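Local coordinates for nucleoporin nup120 (Schizosaccharomyces pombe, PDB 4GQ2), which serves as a structural constituent of the nuclear pore complex, the assembly through which traffic between nucleus and cytoplasm passes, at residues V56-V62 with L74-Q80; E727-V732 with I802-D806; Y890-N894 with E928-L934. One frame throughout, in Å; residues are numbered along the deposited sequence.

Interaction 1: V56-V62 with L74-Q80; sequences VAYDAGV and LRWSIFQ
Gly61 and Trp76 form a hydrogen-bonded pair within an antiparallel β hairpin, whose strands 59-64 and 73-79 lie at one margin of a mixed sheet. Trp76 N donates to Gly61 O at 2.9 Å, and Gly61 N donates back to Trp76 O. The indole folds across the partner strand. Its CG is wedged between the backbone N and the carbonyl carbon (chi1 59°), which lays one ring face over the Ala60-Gly61 peptide, with CE2 3.3 Å from Gly61 N. A CB on Gly61 would run into Trp76 NE1, and its absence lets the ring lie this low. At the ring edge, in its plane, Asp59 OD2 comes within 3.4 Å of Trp76 CH2, the carboxylate turned 84° to the indole. The oxygen's hydrogen bond comes from Asp114 N.

The hairpin belongs to the β-propeller part, and the face carrying Ala60, Val62, Arg75 and Ser77 turns to the sheet that holds strands 520-525 and 532-536. Here the bend of Arg75 at chi2 (71°) turns its chain along its own strand and brings NE and NH2 to Ser77 OG, which they grip side-on, each at 2.9 Å. Ala60 CB covers one face of the guanidinium, 3.4 Å from Arg75 NH2, while Val62 CG1 packs against Arg75 CD. The arginine reaches on to Tyr536 O and Lys539 O, and Ser522 OG and Asn524 OD1 bond to the backbone of strand 59-64, tying the two sheets together.

Toward the open end of the hairpin, Tyr58 N donates to Ile78 O at 3.1 Å. Ile78 CG1 sits over a face of the Tyr58 ring in a CH-pi contact, 4.2 Å from its centroid, and Tyr58 OH bonds to Val111 O. Ala57 CB similarly covers a face of Phe79.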
loop_
_atom_site.group_PDB
_atom_site.type_symbol
_atom_site.label_atom_id
_atom_site.label_comp_id
_atom_site.label_asym_id
_atom_site.label_seq_id
_atom_site.Cartn_x
_atom_site.Cartn_y
_atom_site.Cartn_z
ATOM N N VAL A 56 -0.380 25.403 -2.282
ATOM C CA VAL A 56 1.017 25.710 -2.041
ATOM C C VAL A 56 1.071 26.871 -1.068
ATOM O O VAL A 56 0.854 28.015 -1.454
ATOM C CB VAL A 56 1.764 26.061 -3.349
ATOM C CG1 VAL A 56 3.222 26.374 -3.068
ATOM C CG2 VAL A 56 1.653 24.921 -4.360
ATOM N N ALA A 57 1.347 26.558 0.197
ATOM C CA ALA A 57 1.417 27.553 1.258
ATOM C C ALA A 57 2.557 28.533 0.987
ATOM O O ALA A 57 3.562 28.159 0.379
ATOM C CB ALA A 57 1.597 26.871 2.620
ATOM N N TYR A 58 2.388 29.784 1.417
ATOM C CA TYR A 58 3.463 30.782 1.311
ATOM C C TYR A 58 4.076 31.111 2.673
ATOM O O TYR A 58 5.055 31.862 2.761
ATOM C CB TYR A 58 3.005 32.052 0.576
ATOM C CG TYR A 58 1.763 32.702 1.140
ATOM C CD1 TYR A 58 1.838 33.607 2.195
ATOM C CD2 TYR A 58 0.511 32.421 0.605
ATOM C CE1 TYR A 58 0.696 34.205 2.709
ATOM C CE2 TYR A 58 -0.635 33.016 1.107
ATOM C CZ TYR A 58 -0.538 33.905 2.157
ATOM O OH TYR A 58 -1.683 34.484 2.650
ATOM N N ASP A 59 3.489 30.547 3.728
ATOM C CA ASP A 59 4.082 30.578 5.064
ATOM C C ASP A 59 3.558 29.405 5.883
ATOM O O ASP A 59 2.469 28.903 5.620
ATOM C CB ASP A 59 3.791 31.904 5.770
ATOM C CG ASP A 59 4.749 32.177 6.915
ATOM O OD1 ASP A 59 5.783 31.483 7.012
ATOM O OD2 ASP A 59 4.471 33.088 7.722
ATOM N N ALA A 60 4.332 28.972 6.874
ATOM C CA ALA A 60 3.989 27.793 7.671
ATOM C C ALA A 60 4.890 27.678 8.883
ATOM O O ALA A 60 6.001 28.214 8.893
ATOM C CB ALA A 60 4.097 26.522 6.828
ATOM N N GLY A 61 4.404 26.963 9.896
ATOM C CA GLY A 61 5.179 26.665 11.087
ATOM C C GLY A 61 4.466 25.654 11.959
ATOM O O GLY A 61 3.318 25.301 11.695
ATOM N N VAL A 62 5.155 25.162 12.985
ATOM C CA VAL A 62 4.500 24.316 13.973
ATOM C C VAL A 62 4.747 24.871 15.372
ATOM O O VAL A 62 5.863 25.259 15.712
ATOM C CB VAL A 62 4.821 22.779 13.862
ATOM C CG1 VAL A 62 5.199 22.355 12.447
ATOM C CG2 VAL A 62 5.878 22.336 14.857
ATOM N N LEU A 74 1.036 21.532 16.702
ATOM C CA LEU A 74 0.141 21.906 15.619
ATOM C C LEU A 74 0.869 22.535 14.450
ATOM O O LEU A 74 1.705 23.420 14.624
ATOM C CB LEU A 74 -0.941 22.856 16.137
ATOM C CG LEU A 74 -1.817 22.336 17.285
ATOM C CD1 LEU A 74 -2.757 23.436 17.762
ATOM C CD2 LEU A 74 -2.595 21.084 16.877
ATOM N N ARG A 75 0.532 22.083 13.250
ATOM C CA ARG A 75 1.131 22.628 12.057
ATOM C C ARG A 75 0.128 23.489 11.301
ATOM O O ARG A 75 -0.924 23.009 10.868
ATOM C CB ARG A 75 1.691 21.502 11.182
ATOM C CG ARG A 75 1.833 21.827 9.706
ATOM C CD ARG A 75 2.941 22.823 9.411
ATOM N NE ARG A 75 2.789 23.293 8.037
ATOM C CZ ARG A 75 3.523 22.877 7.012
ATOM N NH1 ARG A 75 4.504 21.999 7.197
ATOM N NH2 ARG A 75 3.273 23.347 5.795
ATOM N N TRP A 76 0.468 24.769 11.160
ATOM C CA TRP A 76 -0.365 25.723 10.444
ATOM C C TRP A 76 0.227 26.039 9.114
ATOM O O TRP A 76 1.447 26.029 8.946
ATOM C CB TRP A 76 -0.552 27.009 11.242
ATOM C CG TRP A 76 0.731 27.739 11.577
ATOM C CD1 TRP A 76 1.547 27.549 12.686
ATOM C CD2 TRP A 76 1.376 28.820 10.815
ATOM N NE1 TRP A 76 2.621 28.406 12.663
ATOM C CE2 TRP A 76 2.580 29.194 11.574
ATOM C CE3 TRP A 76 1.090 29.490 9.633
ATOM C CZ2 TRP A 76 3.449 30.196 11.139
ATOM C CZ3 TRP A 76 1.970 30.507 9.204
ATOM C CH2 TRP A 76 3.120 30.847 9.937
ATOM N N SER A 77 -0.640 26.308 8.148
ATOM C CA SER A 77 -0.204 26.725 6.825
ATOM C C SER A 77 -1.196 27.771 6.332
ATOM O O SER A 77 -2.369 27.757 6.728
ATOM C CB SER A 77 -0.154 25.521 5.872
ATOM O OG SER A 77 0.631 24.460 6.412
ATOM N N ILE A 78 -0.725 28.684 5.490
ATOM C CA ILE A 78 -1.597 29.697 4.897
ATOM C C ILE A 78 -1.473 29.730 3.372
ATOM O O ILE A 78 -0.380 29.598 2.824
ATOM C CB ILE A 78 -1.386 31.103 5.515
ATOM C CG1 ILE A 78 0.078 31.564 5.388
ATOM C CG2 ILE A 78 -1.872 31.127 6.961
ATOM C CD1 ILE A 78 0.319 32.970 5.913
ATOM N N PHE A 79 -2.609 29.911 2.704
ATOM C CA PHE A 79 -2.699 29.773 1.249
ATOM C C PHE A 79 -3.340 31.001 0.594
ATOM O O PHE A 79 -4.048 31.767 1.244
ATOM C CB PHE A 79 -3.478 28.493 0.889
ATOM C CG PHE A 79 -2.911 27.242 1.512
ATOM C CD1 PHE A 79 -3.279 26.860 2.799
ATOM C CD2 PHE A 79 -1.994 26.456 0.819
ATOM C CE1 PHE A 79 -2.746 25.712 3.379
ATOM C CE2 PHE A 79 -1.463 25.306 1.394
ATOM C CZ PHE A 79 -1.841 24.936 2.676
ATOM N N GLN A 80 -3.087 31.182 -0.695
ATOM C CA GLN A 80 -3.624 32.324 -1.427
ATOM C C GLN A 80 -5.112 32.192 -1.773
ATOM O O GLN A 80 -5.657 33.005 -2.515
ATOM C CB GLN A 80 -2.778 32.614 -2.668
ATOM C CG GLN A 80 -1.474 33.326 -2.346
ATOM C CD GLN A 80 -0.650 33.647 -3.575
ATOM O OE1 GLN A 80 -0.359 32.772 -4.394
ATOM N NE2 GLN A 80 -0.257 34.908 -3.705
HETATM O O HOH W 1 -1.328 29.629 -1.791
#

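Interaction 2: E727-V732 with I802-D806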
loop_
_atom_site.group_PDB
_atom_site.type_symbol
_atom_site.label_atom_id
_atom_site.label_comp_id
_atom_site.label_asym_id
_atom_site.label_seq_id
_atom_site.Cartn_x
_atom_site.Cartn_y
_atom_site.Cartn_z
ATOM N N GLU A 727 14.751 -15.982 4.604
ATOM C CA GLU A 727 13.808 -15.679 5.660
ATOM C C GLU A 727 13.678 -14.172 5.846
ATOM O O GLU A 727 12.575 -13.659 6.025
ATOM C CB GLU A 727 14.210 -16.359 6.959
ATOM C CG GLU A 727 13.100 -16.342 7.996
ATOM C CD GLU A 727 11.752 -16.775 7.436
ATOM O OE1 GLU A 727 11.629 -17.952 7.019
ATOM O OE2 GLU A 727 10.814 -15.937 7.421
ATOM N N ASP A 728 14.811 -13.474 5.799
ATOM C CA ASP A 728 14.830 -12.023 5.799
ATOM C C ASP A 728 14.018 -11.483 4.608
ATOM O O ASP A 728 13.116 -10.652 4.777
ATOM C CB ASP A 728 16.279 -11.531 5.715
ATOM C CG ASP A 728 17.027 -11.665 7.034
ATOM O OD1 ASP A 728 16.402 -11.990 8.063
ATOM O OD2 ASP A 728 18.252 -11.426 7.039
ATOM N N TRP A 729 14.339 -11.976 3.410
ATOM C CA TRP A 729 13.646 -11.571 2.195
ATOM C C TRP A 729 12.170 -11.687 2.370
ATOM O O TRP A 729 11.433 -10.762 2.030
ATOM C CB TRP A 729 14.092 -12.389 0.987
ATOM C CG TRP A 729 13.549 -11.810 -0.289
ATOM C CD1 TRP A 729 14.127 -10.824 -1.087
ATOM C CD2 TRP A 729 12.266 -12.130 -0.938
ATOM N NE1 TRP A 729 13.316 -10.524 -2.163
ATOM C CE2 TRP A 729 12.182 -11.267 -2.132
ATOM C CE3 TRP A 729 11.209 -13.000 -0.653
ATOM C CZ2 TRP A 729 11.082 -11.297 -2.993
ATOM C CZ3 TRP A 729 10.110 -13.027 -1.531
ATOM C CH2 TRP A 729 10.052 -12.193 -2.671
ATOM N N ARG A 730 11.730 -12.817 2.919
ATOM C CA ARG A 730 10.311 -13.090 3.105
ATOM C C ARG A 730 9.643 -12.012 3.932
ATOM O O ARG A 730 8.653 -11.439 3.504
ATOM C CB ARG A 730 10.091 -14.455 3.762
ATOM C CG ARG A 730 8.625 -14.812 3.907
ATOM C CD ARG A 730 8.445 -16.223 4.436
ATOM N NE ARG A 730 8.471 -16.205 5.885
ATOM C CZ ARG A 730 7.416 -16.346 6.675
ATOM N NH1 ARG A 730 6.208 -16.566 6.185
ATOM N NH2 ARG A 730 7.598 -16.285 7.979
ATOM N N LEU A 731 10.193 -11.740 5.113
ATOM C CA LEU A 731 9.565 -10.827 6.058
ATOM C C LEU A 731 9.578 -9.415 5.532
ATOM O O LEU A 731 8.596 -8.688 5.658
ATOM C CB LEU A 731 10.248 -10.896 7.423
ATOM C CG LEU A 731 10.096 -12.230 8.164
ATOM C CD1 LEU A 731 10.562 -12.087 9.602
ATOM C CD2 LEU A 731 8.651 -12.711 8.131
ATOM N N VAL A 732 10.693 -9.044 4.920
ATOM C CA VAL A 732 10.837 -7.732 4.312
ATOM C C VAL A 732 9.843 -7.531 3.154
ATOM O O VAL A 732 9.118 -6.535 3.126
ATOM C CB VAL A 732 12.308 -7.488 3.899
ATOM C CG1 VAL A 732 12.425 -6.317 2.942
ATOM C CG2 VAL A 732 13.164 -7.254 5.145
ATOM N N ILE A 802 11.668 -7.572 13.047
ATOM C CA ILE A 802 11.814 -8.171 11.726
ATOM C C ILE A 802 13.009 -9.108 11.697
ATOM O O ILE A 802 12.929 -10.197 11.134
ATOM C CB ILE A 802 11.960 -7.101 10.611
ATOM C CG1 ILE A 802 10.680 -6.269 10.489
ATOM C CG2 ILE A 802 12.300 -7.751 9.273
ATOM C CD1 ILE A 802 10.861 -4.944 9.769
ATOM N N PHE A 803 14.117 -8.684 12.299
ATOM C CA PHE A 803 15.381 -9.402 12.130
ATOM C C PHE A 803 15.859 -10.274 13.293
ATOM O O PHE A 803 16.643 -11.197 13.070
ATOM C CB PHE A 803 16.493 -8.442 11.705
ATOM C CG PHE A 803 16.256 -7.796 10.370
ATOM C CD1 PHE A 803 16.435 -8.515 9.187
ATOM C CD2 PHE A 803 15.861 -6.465 10.292
ATOM C CE1 PHE A 803 16.223 -7.918 7.958
ATOM C CE2 PHE A 803 15.636 -5.865 9.062
ATOM C CZ PHE A 803 15.823 -6.590 7.895
ATOM N N ILE A 804 15.433 -9.989 14.521
ATOM C CA ILE A 804 15.968 -10.752 15.655
ATOM C C ILE A 804 15.142 -12.006 15.890
ATOM O O ILE A 804 13.961 -11.936 16.228
ATOM C CB ILE A 804 16.272 -9.896 16.922
ATOM C CG1 ILE A 804 15.002 -9.491 17.683
ATOM C CG2 ILE A 804 17.150 -8.694 16.560
ATOM C CD1 ILE A 804 14.743 -10.311 18.932
ATOM N N ARG A 805 15.787 -13.150 15.682
ATOM C CA ARG A 805 15.101 -14.426 15.484
ATOM C C ARG A 805 15.496 -15.499 16.499
ATOM O O ARG A 805 16.504 -15.365 17.199
ATOM C CB ARG A 805 15.382 -14.945 14.069
ATOM C CG ARG A 805 15.305 -13.891 12.970
ATOM C CD ARG A 805 15.420 -14.501 11.582
ATOM N NE ARG A 805 14.535 -15.653 11.447
ATOM C CZ ARG A 805 13.218 -15.578 11.282
ATOM N NH1 ARG A 805 12.610 -14.400 11.209
ATOM N NH2 ARG A 805 12.507 -16.692 11.183
ATOM N N ASP A 806 14.688 -16.561 16.561
ATOM C CA ASP A 806 14.937 -17.742 17.406
ATOM C C ASP A 806 13.886 -18.841 17.180
ATOM O O ASP A 806 12.842 -18.596 16.567
ATOM C CB ASP A 806 15.014 -17.366 18.896
ATOM C CG ASP A 806 13.916 -16.406 19.319
ATOM O OD1 ASP A 806 12.738 -16.818 19.342
ATOM O OD2 ASP A 806 14.233 -15.240 19.633
HETATM O O HOH W 2 10.268 -15.664 10.357
#
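With chi1 at -167°, Glu727 holds CG trans to its backbone N and over one face of the Arg805 guanidinium, 3.3 Å from Arg805 NH2. The bend at chi2 (48°) directs only the carboxylate beyond it: Glu727 OE2 stays 4.2 Å from Arg805 NH2, well off the guanidinium plane, leaving at most an attraction between the charges, probably modest at this distance. A water accepts from Arg805 NH2 and donates a weak bond to Glu727 OE2. That oxygen is held more firmly by Arg730, whose NE meets its syn lone pair at 2.8 Å in a nearly straight salt bridge (169°). Arg805 itself is poorly ordered.

Deeper in, Asp728 OD1 approaches the edge of Phe803, 3.7 Å from CD1, with carboxylate and ring almost perpendicular. Asp728 OD2 forms a salt bridge with Arg658, which also bonds to Phe803 O. Val732 CG2 touches Phe803 CZ at 3.9 Å, and Leu731 CD1 rests 3.4 Å from Ile802 O. The contact thus sets the C-terminal end of helix 790-803 against the middle of helix 719-739, with helix 672-703 packing on Val732 and Ile802 and helix 812-822 on Leu731.

Interaction 3: Y890-N894 with E928-L934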
loop_
_atom_site.group_PDB
_atom_site.type_symbol
_atom_site.label_atom_id
_atom_site.label_comp_id
_atom_site.label_asym_id
_atom_site.label_seq_id
_atom_site.Cartn_x
_atom_site.Cartn_y
_atom_site.Cartn_z
ATOM N N TYR A 890 -13.526 -29.010 29.039
ATOM C CA TYR A 890 -13.359 -30.464 29.059
ATOM C C TYR A 890 -11.965 -30.925 29.510
ATOM O O TYR A 890 -11.458 -31.965 29.074
ATOM C CB TYR A 890 -13.826 -31.060 27.723
ATOM C CG TYR A 890 -15.220 -30.552 27.368
ATOM C CD1 TYR A 890 -16.299 -30.767 28.232
ATOM C CD2 TYR A 890 -15.453 -29.825 26.201
ATOM C CE1 TYR A 890 -17.566 -30.286 27.940
ATOM C CE2 TYR A 890 -16.721 -29.344 25.896
ATOM C CZ TYR A 890 -17.775 -29.580 26.768
ATOM O OH TYR A 890 -19.040 -29.114 26.479
ATOM N N HIS A 891 -11.364 -30.124 30.398
ATOM C CA HIS A 891 -10.120 -30.461 31.122
ATOM C C HIS A 891 -8.963 -30.840 30.238
ATOM O O HIS A 891 -8.218 -31.780 30.542
ATOM C CB HIS A 891 -10.383 -31.556 32.159
ATOM C CG HIS A 891 -11.749 -31.470 32.795
ATOM N ND1 HIS A 891 -12.046 -30.574 33.754
ATOM C CD2 HIS A 891 -12.916 -32.192 32.554
ATOM C CE1 HIS A 891 -13.335 -30.720 34.118
ATOM N NE2 HIS A 891 -13.866 -31.710 33.383
ATOM N N HIS A 892 -8.812 -30.116 29.129
ATOM C CA HIS A 892 -7.722 -30.339 28.176
ATOM C C HIS A 892 -7.506 -31.794 27.844
ATOM O O HIS A 892 -6.374 -32.266 27.698
ATOM C CB HIS A 892 -6.446 -29.643 28.647
ATOM C CG HIS A 892 -6.623 -28.159 28.863
ATOM N ND1 HIS A 892 -6.201 -27.242 27.975
ATOM C CD2 HIS A 892 -7.239 -27.453 29.894
ATOM C CE1 HIS A 892 -6.510 -26.010 28.422
ATOM N NE2 HIS A 892 -7.147 -26.141 29.596
ATOM N N GLN A 893 -8.623 -32.505 27.701
ATOM C CA GLN A 893 -8.639 -33.915 27.347
ATOM C C GLN A 893 -9.484 -34.054 26.096
ATOM O O GLN A 893 -10.376 -33.229 25.854
ATOM C CB GLN A 893 -9.300 -34.716 28.467
ATOM C CG GLN A 893 -8.525 -35.941 28.916
ATOM C CD GLN A 893 -7.730 -35.684 30.181
ATOM O OE1 GLN A 893 -7.997 -36.291 31.218
ATOM N NE2 GLN A 893 -6.759 -34.774 30.110
ATOM N N ASN A 894 -9.214 -35.103 25.316
ATOM C CA ASN A 894 -9.907 -35.349 24.049
ATOM C C ASN A 894 -9.823 -34.120 23.155
ATOM O O ASN A 894 -10.840 -33.574 22.715
ATOM C CB ASN A 894 -11.375 -35.720 24.287
ATOM C CG ASN A 894 -11.548 -37.098 24.896
ATOM O OD1 ASN A 894 -10.987 -38.081 24.416
ATOM N ND2 ASN A 894 -12.364 -37.178 25.941
ATOM N N GLU A 928 -11.106 -40.231 22.688
ATOM C CA GLU A 928 -10.130 -41.238 23.104
ATOM C C GLU A 928 -10.291 -41.620 24.583
ATOM O O GLU A 928 -9.775 -42.645 25.027
ATOM C CB GLU A 928 -8.704 -40.757 22.810
ATOM C CG GLU A 928 -8.237 -39.594 23.678
ATOM C CD GLU A 928 -6.993 -38.907 23.144
ATOM O OE1 GLU A 928 -6.304 -39.489 22.275
ATOM O OE2 GLU A 928 -6.701 -37.780 23.601
ATOM N N THR A 929 -11.025 -40.794 25.323
ATOM C CA THR A 929 -11.160 -40.914 26.772
ATOM C C THR A 929 -12.585 -40.555 27.188
ATOM O O THR A 929 -13.168 -39.607 26.664
ATOM C CB THR A 929 -10.133 -40.005 27.482
ATOM O OG1 THR A 929 -8.840 -40.615 27.409
ATOM C CG2 THR A 929 -10.487 -39.766 28.950
ATOM N N ASP A 930 -13.137 -41.322 28.126
ATOM C CA ASP A 930 -14.502 -41.115 28.616
ATOM C C ASP A 930 -14.700 -39.739 29.245
ATOM O O ASP A 930 -13.932 -39.320 30.112
ATOM C CB ASP A 930 -14.894 -42.213 29.608
ATOM C CG ASP A 930 -14.907 -43.595 28.971
ATOM O OD1 ASP A 930 -13.838 -44.057 28.514
ATOM O OD2 ASP A 930 -15.985 -44.222 28.925
ATOM N N ASP A 931 -15.724 -39.043 28.759
ATOM C CA ASP A 931 -16.166 -37.753 29.280
ATOM C C ASP A 931 -17.635 -37.637 28.886
ATOM O O ASP A 931 -17.958 -37.478 27.705
ATOM C CB ASP A 931 -15.343 -36.603 28.672
ATOM C CG ASP A 931 -15.617 -35.249 29.334
ATOM O OD1 ASP A 931 -16.796 -34.894 29.568
ATOM O OD2 ASP A 931 -14.638 -34.517 29.598
ATOM N N GLU A 932 -18.522 -37.745 29.868
ATOM C CA GLU A 932 -19.958 -37.711 29.600
ATOM C C GLU A 932 -20.385 -36.306 29.184
ATOM O O GLU A 932 -21.216 -36.134 28.289
ATOM C CB GLU A 932 -20.753 -38.184 30.825
ATOM C CG GLU A 932 -22.219 -38.494 30.539
ATOM C CD GLU A 932 -23.020 -38.854 31.782
ATOM O OE1 GLU A 932 -22.663 -38.403 32.896
ATOM O OE2 GLU A 932 -24.022 -39.589 31.639
ATOM N N ASP A 933 -19.800 -35.307 29.837
ATOM C CA ASP A 933 -20.133 -33.916 29.563
ATOM C C ASP A 933 -19.775 -33.550 28.135
ATOM O O ASP A 933 -20.509 -32.806 27.468
ATOM C CB ASP A 933 -19.427 -32.985 30.551
ATOM C CG ASP A 933 -19.884 -33.202 31.983
ATOM O OD1 ASP A 933 -21.111 -33.155 32.237
ATOM O OD2 ASP A 933 -19.012 -33.418 32.856
ATOM N N LEU A 934 -18.650 -34.089 27.669
ATOM C CA LEU A 934 -18.195 -33.865 26.304
ATOM C C LEU A 934 -19.080 -34.615 25.316
ATOM O O LEU A 934 -19.489 -34.051 24.300
ATOM C CB LEU A 934 -16.730 -34.268 26.149
ATOM C CG LEU A 934 -16.081 -34.231 24.763
ATOM C CD1 LEU A 934 -16.277 -32.896 24.050
ATOM C CD2 LEU A 934 -14.603 -34.558 24.919
HETATM O O HOH W 3 -15.731 -33.122 31.781
#
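Asn894 links two interhelical connections by a polar, side-chain-to-backbone clasp: its amide meets the backbone of Glu928 and Thr929, just ahead of helix 932-949. OD1 accepts from Glu928 N at 2.8 Å, a donor tilted from the carbonyl plane, and from Thr929 N at 2.9 Å, which lies in that plane on a lone pair. ND2 completes the clasp by donating to Thr929 O at 2.7 Å. Three bonds fix the rotation of the amide. With an alanine here, Glu928 N, Thr929 N and Thr929 O would probably lose these partners, and the 928-929 backbone its tie to the 890-894 loop.

Both segments lie in the HEAT-repeat region, where the loop 890-894 joins helices 881-889 and 895-909. His891, with positive phi, is the C' residue of a Schellman motif ending the first of these. Across from it, Asp931 is the N-cap of helix 932-949, its OD1 accepting from Leu934 N at 2.8 Å from above the carboxylate plane. Leu934 has CG trans to its backbone N (chi1 175°), and chi2 52° sends one methyl to each of Tyr890 and Asn894: CD1 over the ring face, 4.2 Å from its centroid, CD2 against Asn894 CB at 3.5 Å.

Overall arrangement
The three contacts follow one another along the chain, and none touches another. Interaction 1 belongs to the β-propeller part, on the opposite side of the chain's centre from the other two, its centre about 41 Å from that of interaction 2 and about 68 Å from that of interaction 3. Interaction 2 lies among the packed helices that follow, where segments 70 residues apart come together. Interaction 3, about 40 Å further from centre to centre, joins the loop between helices 881-889 and 895-909 to the start of helix 932-949 and the loop before it, in the HEAT-repeat region. They share no helix or sheet: each lies in a different part of the elongated chain, consistent with a structural pore component.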